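Side-chain contacts in ribonuclease H (Uncultured organism, PDB 3U3G), which cleaves the RNA strand of RNA/DNA hybrids, as expected of a type 1 ribonuclease H: residues N2-Y7 against E58-F63; I21-T26 against L53-E58; H105-R110 against L114-I119. All coordinates share one frame; numbering follows the deposited sequence. Where two conformers were deposited one is given.

Interaction 1: residues N2-Y7 against E58-F63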
ATOM      1  N   ASN A   2      -7.550 -15.407  10.448  1.00 15.81           N
ATOM      2  CA  ASN A   2      -6.455 -16.347  10.160  1.00 20.06           C
ATOM      3  C   ASN A   2      -5.515 -15.857   9.066  1.00 20.01           C
ATOM      4  O   ASN A   2      -4.486 -16.470   8.797  1.00 20.53           O
ATOM      5  CB  ASN A   2      -7.002 -17.722   9.757  1.00 24.46           C
ATOM      6  CG  ASN A   2      -7.989 -18.275  10.761  1.00 37.85           C
ATOM      7  OD1 ASN A   2      -8.864 -19.065  10.408  1.00 50.15           O
ATOM      8  ND2 ASN A   2      -7.767 -17.976  12.038  1.00 44.53           N
ATOM      9  N   LYS A   3      -5.935 -14.830   8.345  1.00 14.42           N
ATOM     10  CA  LYS A   3      -5.046 -14.159   7.417  1.00 14.25           C
ATOM     11  C   LYS A   3      -5.440 -12.712   7.358  1.00 13.60           C
ATOM     12  O   LYS A   3      -6.591 -12.362   7.640  1.00 14.03           O
ATOM     13  CB  LYS A   3      -5.150 -14.770   6.017  1.00 17.10           C
ATOM     14  CG  LYS A   3      -4.069 -14.281   5.051  1.00 26.43           C
ATOM     15  CD  LYS A   3      -4.307 -14.774   3.628  1.00 39.19           C
ATOM     16  CE  LYS A   3      -4.682 -16.247   3.602  1.00 46.10           C
ATOM     17  NZ  LYS A   3      -4.190 -16.914   2.363  1.00 50.29           N
ATOM     18  N   ILE A   4      -4.449 -11.868   7.109  1.00 12.91           N
ATOM     19  CA  ILE A   4      -4.675 -10.451   6.899  1.00 11.77           C
ATOM     20  C   ILE A   4      -4.358 -10.122   5.446  1.00 12.80           C
ATOM     21  O   ILE A   4      -3.263 -10.420   4.962  1.00 14.82           O
ATOM     22  CB  ILE A   4      -3.805  -9.607   7.849  1.00 11.88           C
ATOM     23  CG1 ILE A   4      -4.258  -9.810   9.299  1.00 12.21           C
ATOM     24  CG2 ILE A   4      -3.889  -8.127   7.477  1.00 16.94           C
ATOM     25  CD1 ILE A   4      -3.339  -9.129  10.341  1.00 17.19           C
ATOM     26  N   ILE A   5      -5.366  -9.645   4.725  1.00  9.22           N
ATOM     27  CA  ILE A   5      -5.220  -9.296   3.317  1.00 10.26           C
ATOM     28  C   ILE A   5      -5.281  -7.784   3.171  1.00  9.97           C
ATOM     29  O   ILE A   5      -6.236  -7.140   3.628  1.00  9.77           O
ATOM     30  CB  ILE A   5      -6.337  -9.940   2.451  1.00 10.55           C
ATOM     31  CG1 ILE A   5      -6.296 -11.466   2.586  1.00 14.47           C
ATOM     32  CG2 ILE A   5      -6.167  -9.537   0.979  1.00 10.94           C
ATOM     33  CD1 ILE A   5      -7.530 -12.149   2.052  1.00 20.46           C
ATOM     34  N   ILE A   6      -4.249  -7.214   2.561  1.00  9.06           N
ATOM     35  CA  ILE A   6      -4.109  -5.771   2.426  1.00  8.84           C
ATOM     36  C   ILE A   6      -4.191  -5.410   0.948  1.00 10.77           C
ATOM     37  O   ILE A   6      -3.629  -6.123   0.112  1.00 12.19           O
ATOM     38  CB  ILE A   6      -2.744  -5.305   2.973  1.00 10.35           C
ATOM     39  CG1 ILE A   6      -2.595  -5.655   4.458  1.00 11.20           C
ATOM     40  CG2 ILE A   6      -2.573  -3.805   2.770  1.00 12.42           C
ATOM     41  CD1 ILE A   6      -1.198  -5.428   5.012  1.00 14.98           C
ATOM     42  N   TYR A   7      -4.982  -4.395   0.610  1.00  9.45           N
ATOM     43  CA  TYR A   7      -4.949  -3.783  -0.722  1.00  8.20           C
ATOM     44  C   TYR A   7      -4.417  -2.370  -0.565  1.00  7.93           C
ATOM     45  O   TYR A   7      -4.863  -1.631   0.324  1.00  8.77           O
ATOM     46  CB  TYR A   7      -6.359  -3.674  -1.318  1.00  9.35           C
ATOM     47  CG  TYR A   7      -7.108  -4.982  -1.396  1.00 10.27           C
ATOM     48  CD1 TYR A   7      -7.591  -5.598  -0.242  1.00 10.47           C
ATOM     49  CD2 TYR A   7      -7.206  -5.670  -2.602  1.00  9.71           C
ATOM     50  CE1 TYR A   7      -8.294  -6.801  -0.307  1.00 12.69           C
ATOM     51  CE2 TYR A   7      -7.891  -6.879  -2.673  1.00 12.46           C
ATOM     52  CZ  TYR A   7      -8.380  -7.459  -1.523  1.00 11.70           C
ATOM     53  OH  TYR A   7      -9.007  -8.702  -1.572  1.00 13.81           O
ATOM     54  N   GLU A  58       2.473   0.632   8.598  1.00  5.33           N
ATOM     55  CA  GLU A  58       2.191   1.323   9.848  1.00  6.90           C
ATOM     56  C   GLU A  58       0.873   0.852  10.459  1.00  6.84           C
ATOM     57  O   GLU A  58       0.797   0.557  11.660  1.00  6.99           O
ATOM     58  CB  GLU A  58       2.181   2.832   9.595  1.00  8.83           C
ATOM     59  CG  GLU A  58       1.597   3.696  10.697  1.00 12.29           C
ATOM     60  CD  GLU A  58       2.619   4.117  11.728  1.00 12.32           C
ATOM     61  OE1 GLU A  58       3.684   3.451  11.809  1.00 14.65           O
ATOM     62  OE2 GLU A  58       2.251   4.956  12.595  1.00 11.80           O
ATOM     63  N   ASP A  59      -0.165   0.777   9.630  1.00  7.03           N
ATOM     64  CA  ASP A  59      -1.474   0.309  10.089  1.00  6.95           C
ATOM     65  C   ASP A  59      -1.320  -1.050  10.747  1.00  9.72           C
ATOM     66  O   ASP A  59      -1.942  -1.330  11.768  1.00  9.01           O
ATOM     67  CB  ASP A  59      -2.419   0.169   8.894  1.00  7.88           C
ATOM     68  CG  ASP A  59      -2.832   1.512   8.300  1.00  8.59           C
ATOM     69  OD1 ASP A  59      -2.864   2.529   9.025  1.00  8.81           O
ATOM     70  OD2 ASP A  59      -3.335   1.492   7.161  1.00  8.46           O
ATOM     71  N   LEU A  60      -0.514  -1.912  10.133  1.00  6.85           N
ATOM     72  CA  LEU A  60      -0.342  -3.257  10.670  1.00  8.27           C
ATOM     73  C   LEU A  60       0.055  -3.270  12.146  1.00  8.33           C
ATOM     74  O   LEU A  60      -0.271  -4.216  12.874  1.00  8.40           O
ATOM     75  CB  LEU A  60       0.681  -4.041   9.841  1.00  9.28           C
ATOM     76  CG  LEU A  60       0.150  -4.587   8.521  1.00 11.79           C
ATOM     77  CD1 LEU A  60       1.260  -5.316   7.772  1.00 13.56           C
ATOM     78  CD2 LEU A  60      -1.025  -5.524   8.808  1.00 16.97           C
ATOM     79  N   GLN A  61       0.872  -2.306  12.581  1.00  8.20           N
ATOM     80  CA  GLN A  61       1.299  -2.285  13.974  1.00  8.64           C
ATOM     81  C   GLN A  61       0.134  -2.219  14.949  1.00  9.02           C
ATOM     82  O   GLN A  61       0.245  -2.641  16.095  1.00  9.52           O
ATOM     83  CB  GLN A  61       2.246  -1.126  14.241  1.00  8.90           C
ATOM     84  CG  GLN A  61       3.475  -1.120  13.353  1.00 10.08           C
ATOM     85  CD  GLN A  61       4.745  -0.840  14.133  1.00 20.06           C
ATOM     86  OE1 GLN A  61       5.361  -1.749  14.687  1.00 17.96           O
ATOM     87  NE2 GLN A  61       5.064   0.437  14.293  1.00 18.73           N
ATOM     88  N   MET A  62      -1.007  -1.716  14.490  1.00  7.07           N
ATOM     89  CA  MET A  62      -2.140  -1.575  15.384  1.00  8.09           C
ATOM     90  C   MET A  62      -2.818  -2.892  15.757  1.00 10.36           C
ATOM     91  O   MET A  62      -3.550  -2.946  16.742  1.00 10.33           O
ATOM     92  CB  MET A  62      -3.139  -0.581  14.814  1.00 10.51           C
ATOM     93  CG  MET A  62      -2.540   0.805  14.617  1.00  9.88           C
ATOM     94  SD  MET A  62      -2.132   1.654  16.164  1.00  9.00           S
ATOM     95  CE  MET A  62      -3.747   2.354  16.530  1.00 10.50           C
ATOM     96  N   PHE A  63      -2.492  -3.962  15.032  1.00  8.55           N
ATOM     97  CA  PHE A  63      -2.971  -5.302  15.385  1.00  9.30           C
ATOM     98  C   PHE A  63      -2.267  -5.834  16.614  1.00 11.20           C
ATOM     99  O   PHE A  63      -2.718  -6.815  17.206  1.00 12.52           O
ATOM    100  CB  PHE A  63      -2.806  -6.271  14.206  1.00  9.41           C
ATOM    101  CG  PHE A  63      -3.811  -6.065  13.108  1.00  8.80           C
ATOM    102  CD1 PHE A  63      -5.112  -6.535  13.248  1.00  9.09           C
ATOM    103  CD2 PHE A  63      -3.441  -5.467  11.911  1.00 11.01           C
ATOM    104  CE1 PHE A  63      -6.039  -6.377  12.225  1.00 12.39           C
ATOM    105  CE2 PHE A  63      -4.343  -5.345  10.864  1.00 10.25           C
ATOM    106  CZ  PHE A  63      -5.661  -5.780  11.029  1.00 10.32           C
TER

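Interaction 2: residues I21-T26 against L53-E58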
ATOM      1  N   ILE A  21      -3.479   8.353  -0.631  1.00  9.05           N
ATOM      2  CA  ILE A  21      -3.230   6.920  -0.457  1.00  8.36           C
ATOM      3  C   ILE A  21      -4.494   6.233   0.025  1.00  6.92           C
ATOM      4  O   ILE A  21      -5.355   6.868   0.658  1.00  9.17           O
ATOM      5  CB  ILE A  21      -2.061   6.649   0.510  1.00  8.04           C
ATOM      6  CG1 ILE A  21      -2.356   7.228   1.901  1.00  9.29           C
ATOM      7  CG2 ILE A  21      -0.757   7.200  -0.089  1.00 10.90           C
ATOM      8  CD1 ILE A  21      -1.296   6.933   2.911  1.00 14.22           C
ATOM      9  N   GLY A  22      -4.604   4.946  -0.289  1.00  7.99           N
ATOM     10  CA  GLY A  22      -5.734   4.121   0.140  1.00  7.12           C
ATOM     11  C   GLY A  22      -5.243   2.750   0.546  1.00  6.82           C
ATOM     12  O   GLY A  22      -4.378   2.171  -0.108  1.00  8.55           O
ATOM     13  N   VAL A  23      -5.707   2.286   1.698  1.00  7.48           N
ATOM     14  CA  VAL A  23      -5.394   0.959   2.202  1.00  6.39           C
ATOM     15  C   VAL A  23      -6.702   0.308   2.642  1.00  7.16           C
ATOM     16  O   VAL A  23      -7.492   0.913   3.385  1.00  7.32           O
ATOM     17  CB  VAL A  23      -4.452   1.031   3.425  1.00  6.23           C
ATOM     18  CG1 VAL A  23      -4.129  -0.370   3.931  1.00  8.77           C
ATOM     19  CG2 VAL A  23      -3.163   1.835   3.100  1.00  7.39           C
ATOM     20  N   VAL A  24      -6.942  -0.916   2.182  1.00  7.38           N
ATOM     21  CA  VAL A  24      -8.055  -1.722   2.669  1.00  8.12           C
ATOM     22  C   VAL A  24      -7.465  -2.979   3.286  1.00  6.63           C
ATOM     23  O   VAL A  24      -6.588  -3.631   2.691  1.00  8.07           O
ATOM     24  CB  VAL A  24      -9.000  -2.145   1.512  1.00  9.86           C
ATOM     25  CG1 VAL A  24     -10.133  -3.016   2.037  1.00 11.00           C
ATOM     26  CG2 VAL A  24      -9.527  -0.920   0.768  1.00 11.02           C
ATOM     27  N   ILE A  25      -7.915  -3.322   4.480  1.00  6.59           N
ATOM     28  CA  ILE A  25      -7.458  -4.532   5.147  1.00  7.00           C
ATOM     29  C   ILE A  25      -8.642  -5.407   5.479  1.00  7.42           C
ATOM     30  O   ILE A  25      -9.643  -4.922   6.032  1.00  8.69           O
ATOM     31  CB  ILE A  25      -6.686  -4.222   6.446  1.00  7.39           C
ATOM     32  CG1 ILE A  25      -5.649  -3.121   6.184  1.00  9.06           C
ATOM     33  CG2 ILE A  25      -6.053  -5.501   7.011  1.00  8.93           C
ATOM     34  CD1 ILE A  25      -4.715  -2.848   7.359  1.00 10.40           C
ATOM     35  N   THR A  26      -8.585  -6.660   5.036  1.00  8.46           N
ATOM     36  CA  THR A  26      -9.652  -7.627   5.315  1.00  8.68           C
ATOM     37  C   THR A  26      -9.108  -8.856   6.015  1.00  7.55           C
ATOM     38  O   THR A  26      -7.906  -9.143   5.974  1.00  7.64           O
ATOM     39  CB  THR A  26     -10.428  -8.067   4.038  1.00  8.84           C
ATOM     40  OG1 THR A  26      -9.682  -9.074   3.334  1.00 11.85           O
ATOM     41  CG2 THR A  26     -10.709  -6.876   3.118  1.00  9.34           C
ATOM     42  N   LEU A  53       1.987   1.836   0.626  1.00  7.07           N
ATOM     43  CA  LEU A  53       2.580   0.655   1.255  1.00  9.28           C
ATOM     44  C   LEU A  53       3.163   0.977   2.643  1.00  5.83           C
ATOM     45  O   LEU A  53       2.996   0.190   3.580  1.00  6.98           O
ATOM     46  CB  LEU A  53       3.668   0.043   0.364  1.00 10.42           C
ATOM     47  CG  LEU A  53       3.229  -0.622  -0.933  1.00 14.86           C
ATOM     48  CD1 LEU A  53       4.433  -0.801  -1.852  1.00 21.24           C
ATOM     49  CD2 LEU A  53       2.599  -1.965  -0.605  1.00 16.80           C
ATOM     50  N   ILE A  54       3.908   2.078   2.740  1.00  7.07           N
ATOM     51  CA  ILE A  54       4.455   2.487   4.031  1.00  7.09           C
ATOM     52  C   ILE A  54       3.338   2.677   5.075  1.00  6.60           C
ATOM     53  O   ILE A  54       3.440   2.198   6.197  1.00  6.67           O
ATOM     54  CB  ILE A  54       5.315   3.743   3.873  1.00  6.75           C
ATOM     55  CG1 ILE A  54       6.556   3.395   3.044  1.00  8.71           C
ATOM     56  CG2 ILE A  54       5.705   4.303   5.232  1.00  8.55           C
ATOM     57  CD1 ILE A  54       7.356   4.596   2.612  1.00  9.27           C
ATOM     58  N   ARG A  55       2.235   3.282   4.655  1.00  6.26           N
ATOM     59  CA  ARG A  55       1.087   3.467   5.528  1.00  7.18           C
ATOM     60  C   ARG A  55       0.428   2.148   5.901  1.00  7.64           C
ATOM     61  O   ARG A  55       0.120   1.927   7.069  1.00  6.88           O
ATOM     62  CB  ARG A  55       0.069   4.412   4.896  1.00  7.11           C
ATOM     63  CG  ARG A  55      -1.284   4.468   5.607  1.00  7.33           C
ATOM     64  CD  ARG A  55      -1.213   4.999   7.055  1.00  8.30           C
ATOM     65  NE  ARG A  55      -2.556   5.119   7.655  1.00  7.69           N
ATOM     66  CZ  ARG A  55      -3.330   6.189   7.523  1.00  7.75           C
ATOM     67  NH1 ARG A  55      -4.574   6.167   7.990  1.00 10.02           N
ATOM     68  NH2 ARG A  55      -2.857   7.283   6.939  1.00  7.61           N
ATOM     69  N   ALA A  56       0.311   1.222   4.947  1.00  6.25           N
ATOM     70  CA  ALA A  56      -0.209  -0.105   5.301  1.00  7.25           C
ATOM     71  C   ALA A  56       0.647  -0.817   6.340  1.00  6.75           C
ATOM     72  O   ALA A  56       0.125  -1.427   7.276  1.00  7.38           O
ATOM     73  CB  ALA A  56      -0.386  -0.974   4.058  1.00  7.87           C
ATOM     74  N   LEU A  57       1.971  -0.723   6.187  1.00  6.43           N
ATOM     75  CA  LEU A  57       2.884  -1.308   7.171  1.00  7.39           C
ATOM     76  C   LEU A  57       2.783  -0.663   8.557  1.00  6.62           C
ATOM     77  O   LEU A  57       2.907  -1.363   9.570  1.00  7.71           O
ATOM     78  CB  LEU A  57       4.324  -1.261   6.653  1.00  8.14           C
ATOM     79  CG  LEU A  57       4.524  -2.163   5.434  1.00  7.49           C
ATOM     80  CD1 LEU A  57       5.866  -1.821   4.792  1.00 10.42           C
ATOM     81  CD2 LEU A  57       4.516  -3.648   5.833  1.00 13.85           C
ATOM     82  N   GLU A  58       2.473   0.632   8.598  1.00  5.33           N
ATOM     83  CA  GLU A  58       2.191   1.323   9.848  1.00  6.90           C
ATOM     84  C   GLU A  58       0.873   0.852  10.459  1.00  6.84           C
ATOM     85  O   GLU A  58       0.797   0.557  11.660  1.00  6.99           O
ATOM     86  CB  GLU A  58       2.181   2.832   9.595  1.00  8.83           C
ATOM     87  CG  GLU A  58       1.597   3.696  10.697  1.00 12.29           C
ATOM     88  CD  GLU A  58       2.619   4.117  11.728  1.00 12.32           C
ATOM     89  OE1 GLU A  58       3.684   3.451  11.809  1.00 14.65           O
ATOM     90  OE2 GLU A  58       2.251   4.956  12.595  1.00 11.80           O
TER

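Interaction 3: residues H105-R110 against L114-I119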
ATOM      1  N   HIS A 105      13.210  -2.753   4.687  1.00  9.39           N
ATOM      2  CA  HIS A 105      13.655  -2.943   6.052  1.00 10.34           C
ATOM      3  C   HIS A 105      12.471  -3.080   7.016  1.00  9.85           C
ATOM      4  O   HIS A 105      12.451  -3.954   7.892  1.00 10.19           O
ATOM      5  CB  HIS A 105      14.569  -1.793   6.471  1.00 11.26           C
ATOM      6  CG  HIS A 105      15.155  -1.964   7.836  1.00 13.85           C
ATOM      7  ND1 HIS A 105      16.324  -2.657   8.069  1.00 19.81           N
ATOM      8  CD2 HIS A 105      14.631  -1.695   9.051  1.00 12.19           C
ATOM      9  CE1 HIS A 105      16.534  -2.727   9.371  1.00 15.01           C
ATOM     10  NE2 HIS A 105      15.479  -2.232   9.988  1.00 15.29           N
ATOM     11  N   ILE A 106      11.459  -2.241   6.845  1.00  8.43           N
ATOM     12  CA  ILE A 106      10.270  -2.334   7.679  1.00  8.93           C
ATOM     13  C   ILE A 106       9.597  -3.690   7.532  1.00  9.79           C
ATOM     14  O   ILE A 106       9.175  -4.280   8.518  1.00 10.11           O
ATOM     15  CB  ILE A 106       9.281  -1.223   7.321  1.00  7.48           C
ATOM     16  CG1 ILE A 106       9.851   0.141   7.719  1.00  8.77           C
ATOM     17  CG2 ILE A 106       7.943  -1.439   8.041  1.00 11.18           C
ATOM     18  CD1 ILE A 106       9.073   1.314   7.142  1.00 10.62           C
ATOM     19  N   LYS A 107       9.426  -4.148   6.296  1.00  9.68           N
ATOM     20  CA  LYS A 107       8.752  -5.419   6.081  1.00 10.94           C
ATOM     21  C   LYS A 107       9.515  -6.572   6.721  1.00 11.80           C
ATOM     22  O   LYS A 107       8.933  -7.386   7.441  1.00 12.56           O
ATOM     23  CB  LYS A 107       8.533  -5.678   4.590  1.00 16.54           C
ATOM     24  CG  LYS A 107       7.797  -6.969   4.309  1.00 19.49           C
ATOM     25  CD  LYS A 107       8.294  -7.604   3.019  1.00 27.36           C
ATOM     26  CE  LYS A 107       9.133  -8.829   3.321  1.00 36.89           C
ATOM     27  NZ  LYS A 107       8.658  -9.484   4.567  1.00 34.84           N
ATOM     28  N   MET A 108      10.832  -6.581   6.562  1.00 11.59           N
ATOM     29  CA  MET A 108      11.657  -7.586   7.230  1.00 13.17           C
ATOM     30  C   MET A 108      11.534  -7.553   8.750  1.00 14.59           C
ATOM     31  O   MET A 108      11.536  -8.589   9.409  1.00 17.09           O
ATOM     32  CB  MET A 108      13.122  -7.462   6.804  1.00 14.73           C
ATOM     33  CG  MET A 108      14.040  -8.474   7.460  1.00 22.83           C
ATOM     34  SD  MET A 108      13.943 -10.111   6.704  1.00 37.93           S
ATOM     35  CE  MET A 108      14.820  -9.827   5.163  1.00 31.56           C
ATOM     36  N   GLU A 109      11.458  -6.382   9.317  1.00 13.55           N
ATOM     37  CA  GLU A 109      11.405  -6.221  10.749  1.00 16.33           C
ATOM     38  C   GLU A 109      10.043  -6.579  11.299  1.00 14.68           C
ATOM     39  O   GLU A 109       9.980  -7.210  12.281  1.00 19.36           O
ATOM     40  CB  GLU A 109      11.775  -4.779  11.106  1.00 17.60           C
ATOM     41  CG  GLU A 109      11.428  -4.352  12.529  1.00 29.14           C
ATOM     42  CD  GLU A 109      11.949  -3.013  12.846  1.00 39.66           C
ATOM     43  OE1 GLU A 109      11.249  -2.033  12.616  1.00 37.44           O
ATOM     44  OE2 GLU A 109      13.114  -2.986  13.225  1.00 47.80           O
ATOM     45  N   ARG A 110       8.971  -6.105  10.688  1.00 12.36           N
ATOM     46  CA  ARG A 110       7.616  -6.246  11.252  1.00 12.48           C
ATOM     47  C   ARG A 110       6.886  -7.497  10.769  1.00 13.08           C
ATOM     48  O   ARG A 110       6.069  -8.021  11.454  1.00 15.38           O
ATOM     49  CB  ARG A 110       6.735  -5.049  10.878  1.00 14.20           C
ATOM     50  CG  ARG A 110       7.134  -3.757  11.493  1.00 14.64           C
ATOM     51  CD  ARG A 110       6.098  -2.636  11.239  1.00 12.98           C
ATOM     52  NE  ARG A 110       6.790  -1.450  11.515  1.00 12.14           N
ATOM     53  CZ  ARG A 110       6.511  -0.274  11.026  1.00 13.84           C
ATOM     54  NH1 ARG A 110       5.468  -0.090  10.263  1.00 10.09           N
ATOM     55  NH2 ARG A 110       7.318   0.730  11.267  1.00 14.30           N
ATOM     56  N   LEU A 114       5.431 -11.512   4.937  1.00 14.11           N
ATOM     57  CA  LEU A 114       4.563 -10.790   4.008  0.50 11.72           C
ATOM     58  C   LEU A 114       4.788 -11.270   2.586  1.00 13.29           C
ATOM     59  O   LEU A 114       5.939 -11.346   2.140  1.00 15.40           O
ATOM     60  CB  LEU A 114       4.868  -9.292   4.076  0.50 12.70           C
ATOM     61  CG  LEU A 114       4.053  -8.384   3.155  0.50  9.34           C
ATOM     62  CD1 LEU A 114       2.587  -8.445   3.560  0.50 12.11           C
ATOM     63  CD2 LEU A 114       4.579  -6.965   3.212  0.50 12.89           C
ATOM     64  N   VAL A 115       3.707 -11.491   1.845  1.00 11.46           N
ATOM     65  CA  VAL A 115       3.798 -11.761   0.413  1.00 12.35           C
ATOM     66  C   VAL A 115       3.048 -10.726  -0.399  1.00 11.65           C
ATOM     67  O   VAL A 115       2.138 -10.075   0.108  1.00  9.97           O
ATOM     68  CB  VAL A 115       3.325 -13.159   0.027  1.00 15.92           C
ATOM     69  CG1 VAL A 115       4.192 -14.211   0.688  1.00 22.39           C
ATOM     70  CG2 VAL A 115       1.881 -13.353   0.386  1.00 16.44           C
ATOM     71  N   PHE A 116       3.530 -10.484  -1.608  1.00  9.58           N
ATOM     72  CA  PHE A 116       2.909  -9.550  -2.542  1.00 10.11           C
ATOM     73  C   PHE A 116       2.219 -10.306  -3.675  1.00  9.09           C
ATOM     74  O   PHE A 116       2.736 -11.322  -4.171  1.00 10.77           O
ATOM     75  CB  PHE A 116       3.970  -8.622  -3.140  1.00 11.15           C
ATOM     76  CG  PHE A 116       4.587  -7.682  -2.141  1.00 10.13           C
ATOM     77  CD1 PHE A 116       4.080  -6.400  -1.988  1.00 12.49           C
ATOM     78  CD2 PHE A 116       5.740  -8.028  -1.458  1.00 12.60           C
ATOM     79  CE1 PHE A 116       4.633  -5.532  -1.061  1.00 15.43           C
ATOM     80  CE2 PHE A 116       6.283  -7.164  -0.506  1.00 13.30           C
ATOM     81  CZ  PHE A 116       5.718  -5.922  -0.316  1.00 11.68           C
ATOM     82  N   VAL A 117       1.066  -9.802  -4.098  1.00 10.10           N
ATOM     83  CA  VAL A 117       0.279 -10.428  -5.149  1.00 10.68           C
ATOM     84  C   VAL A 117      -0.224  -9.373  -6.121  1.00 12.68           C
ATOM     85  O   VAL A 117      -0.803  -8.368  -5.707  1.00 11.92           O
ATOM     86  CB  VAL A 117      -0.941 -11.168  -4.564  1.00 11.51           C
ATOM     87  CG1 VAL A 117      -1.852 -11.676  -5.670  1.00 13.36           C
ATOM     88  CG2 VAL A 117      -0.486 -12.329  -3.691  1.00 14.98           C
ATOM     89  N   HIS A 118       0.023  -9.584  -7.408  1.00  9.59           N
ATOM     90  CA  HIS A 118      -0.473  -8.691  -8.451  1.00 10.30           C
ATOM     91  C   HIS A 118      -1.908  -9.067  -8.809  1.00 12.91           C
ATOM     92  O   HIS A 118      -2.190 -10.229  -9.078  1.00 15.51           O
ATOM     93  CB  HIS A 118       0.426  -8.765  -9.691  1.00 11.72           C
ATOM     94  CG  HIS A 118      -0.199  -8.216 -10.934  1.00 12.56           C
ATOM     95  ND1 HIS A 118      -0.702  -6.937 -11.022  1.00 15.89           N
ATOM     96  CD2 HIS A 118      -0.243  -8.720 -12.190  1.00 13.43           C
ATOM     97  CE1 HIS A 118      -1.192  -6.747 -12.237  1.00 12.13           C
ATOM     98  NE2 HIS A 118      -0.865  -7.788 -12.979  1.00 20.62           N
ATOM     99  N   ILE A 119      -2.832  -8.129  -8.629  1.00 12.38           N
ATOM    100  CA  ILE A 119      -4.236  -8.331  -8.997  1.00 13.25           C
ATOM    101  C   ILE A 119      -4.620  -7.371 -10.135  1.00 14.22           C
ATOM    102  O   ILE A 119      -4.013  -6.319 -10.296  1.00 13.40           O
ATOM    103  CB  ILE A 119      -5.159  -8.092  -7.768  1.00 12.27           C
ATOM    104  CG1 ILE A 119      -4.939  -6.679  -7.200  1.00 13.55           C
ATOM    105  CG2 ILE A 119      -4.874  -9.140  -6.708  1.00 14.97           C
ATOM    106  CD1 ILE A 119      -5.978  -6.261  -6.148  1.00 13.08           C
TER

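Interaction 1: residues N2-Y7 against E58-F63
Ile4 and Ile6, two alternate residues on one face of strand 3-12, meet Leu60 and Phe63, late in helix 45-60 and just beyond that range, wholly through hydrocarbon. Leu60 makes the central contact. From its CB the chain turns to put CG anti to the carbonyl carbon (chi1 -78°), which carries the isopropyl fork toward the strand. Leu60 CG lies 3.9 Å from Ile6 CD1, and both branches close on that same methyl: Leu60 CD1 is 3.7 Å from Ile6 CD1 and Leu60 CD2 3.8 Å from it, the two side chains reaching tip to tip. Leu60 CD2 also meets Ile4 CG2 at 4.1 Å, where Ile4 and Leu60 slide past each other in opposite directions. An alanine in place of Leu60 removes both branches and would probably leave a gap beside Ile6 CD1 and Ile4 CG2. The other branch of Ile4 serves Phe63. Ile4 CD1 stands 3.9 Å from the centroid of the Phe63 ring, 8° off the normal, a CH-pi contact over the middle of the face, while Leu60 O sits in plane at the edge of the same ring. Around this seam, Ile6 also packs on Val23 and on Val72 and Val74, Ile4 touches Ile25, and Phe63 reaches Leu33, so that 58-63 lies against the face of the sheet made by strands 3-12, 17-26 and 32-41.

Interaction 2: residues I21-T26 against L53-E58
Ile21 and Val23 of strand 17-26 pack against Arg55 and Ala56 of helix 45-60, a buried helix-on-sheet contact near the centre of the ribonuclease H fold. The short segments' axes approach to 8.2 Å, with their N-to-C directions 40° apart. The small Ala56 is consistent with this closeness: its CA lies 6.1 Å from Val23 CA. Val23 straddles the alanine methyl with both branches, Val23 CG1 at 3.8 Å from Ala56 CB and Val23 CG2 at 4.1 Å from the same atom. At the preceding helix residue, Ile21 and Arg55 cross at about a right angle. Ile21 holds CG1 between its backbone N and carbonyl carbon (chi1 60°), and from there Ile21 CD1 reaches the root of the arginine, 3.5 Å from Arg55 CB and 3.7 Å from Arg55 CG. Val23 CG2 also touches Arg55 CG, at 4.1 Å. The arginine chain then bends at chi2 (63°), and its NE forms a salt bridge with OD1 of Asp59 one helical turn on, whose other carboxylate oxygen is hydrogen-bonded to Ser36 OG of strand 32-41. No hydrogen bond links 21-26 to 53-58. Arg55 thus plays two parts: the salt bridge to Asp59, within its own helix, probably compensates its charge at the partly exposed rim, while CB and CG add hydrocarbon to the contact with the strand.

Interaction 3: residues H105-R110 against L114-I119
Lys107, near the end of helix 94-110, lays its aliphatic chain obliquely across Leu114, just ahead of strand 115-118. Here the fit is close. With CG anti to the backbone N (chi1 -178°), the chain leaves the helix on the Leu114 side, Lys107 CG coming 3.7 Å from Leu114 CB. The still shorter 3.4 Å between Lys107 CG and Leu114 CD2 is doubtful, since Leu114 is modelled in two conformers. Beyond CG the chain bends at chi2, chi3 and chi4, bringing Lys107 NZ to 3.8 Å from Leu114 CB; the ammonium is hydrogen-bonded to Val111 O and weakly to Pro112 O, in the turn linking helix to strand. That turn leads into the second strand of a beta-alpha-beta crossover: strands 71-76 and 115-118 lie parallel and adjacent, with helices 79-85 and 94-110 between them in the chain, and Leu114 packs on Val72 and Val74 of the first strand. Contact with Phe116 is looser. Lys107 CD only grazes the ring obliquely, 4.1 Å from Phe116 CE2, and the phenyl finds further neighbours in Val82 and Met85 of helix 79-85 and Leu53 of helix 45-60. Lys107 itself stays partly open to solvent.

In the fold
Interactions 1 and 2 lie about 8 Å apart, centre to centre, and interaction 3 is about 11 Å from each. The first two share helix 45-60, Glu58 belonging to both segments, and bind it to neighbouring antiparallel strands, 3-12 and 17-26; along the chain, interaction 2 falls within the span between the two segments of interaction 1. Interaction 3 follows both and adds the parallel edge strand 115-118 of the same five-stranded sheet. Arg110 connects it to the central helix through a weak hydrogen bond from NH1 to Leu57 O, beside packing of Ile106 on Leu57. Helices 45-60 and 94-110 thus pack on each other and both reach the same sheet, consistent with the ribonuclease H fold.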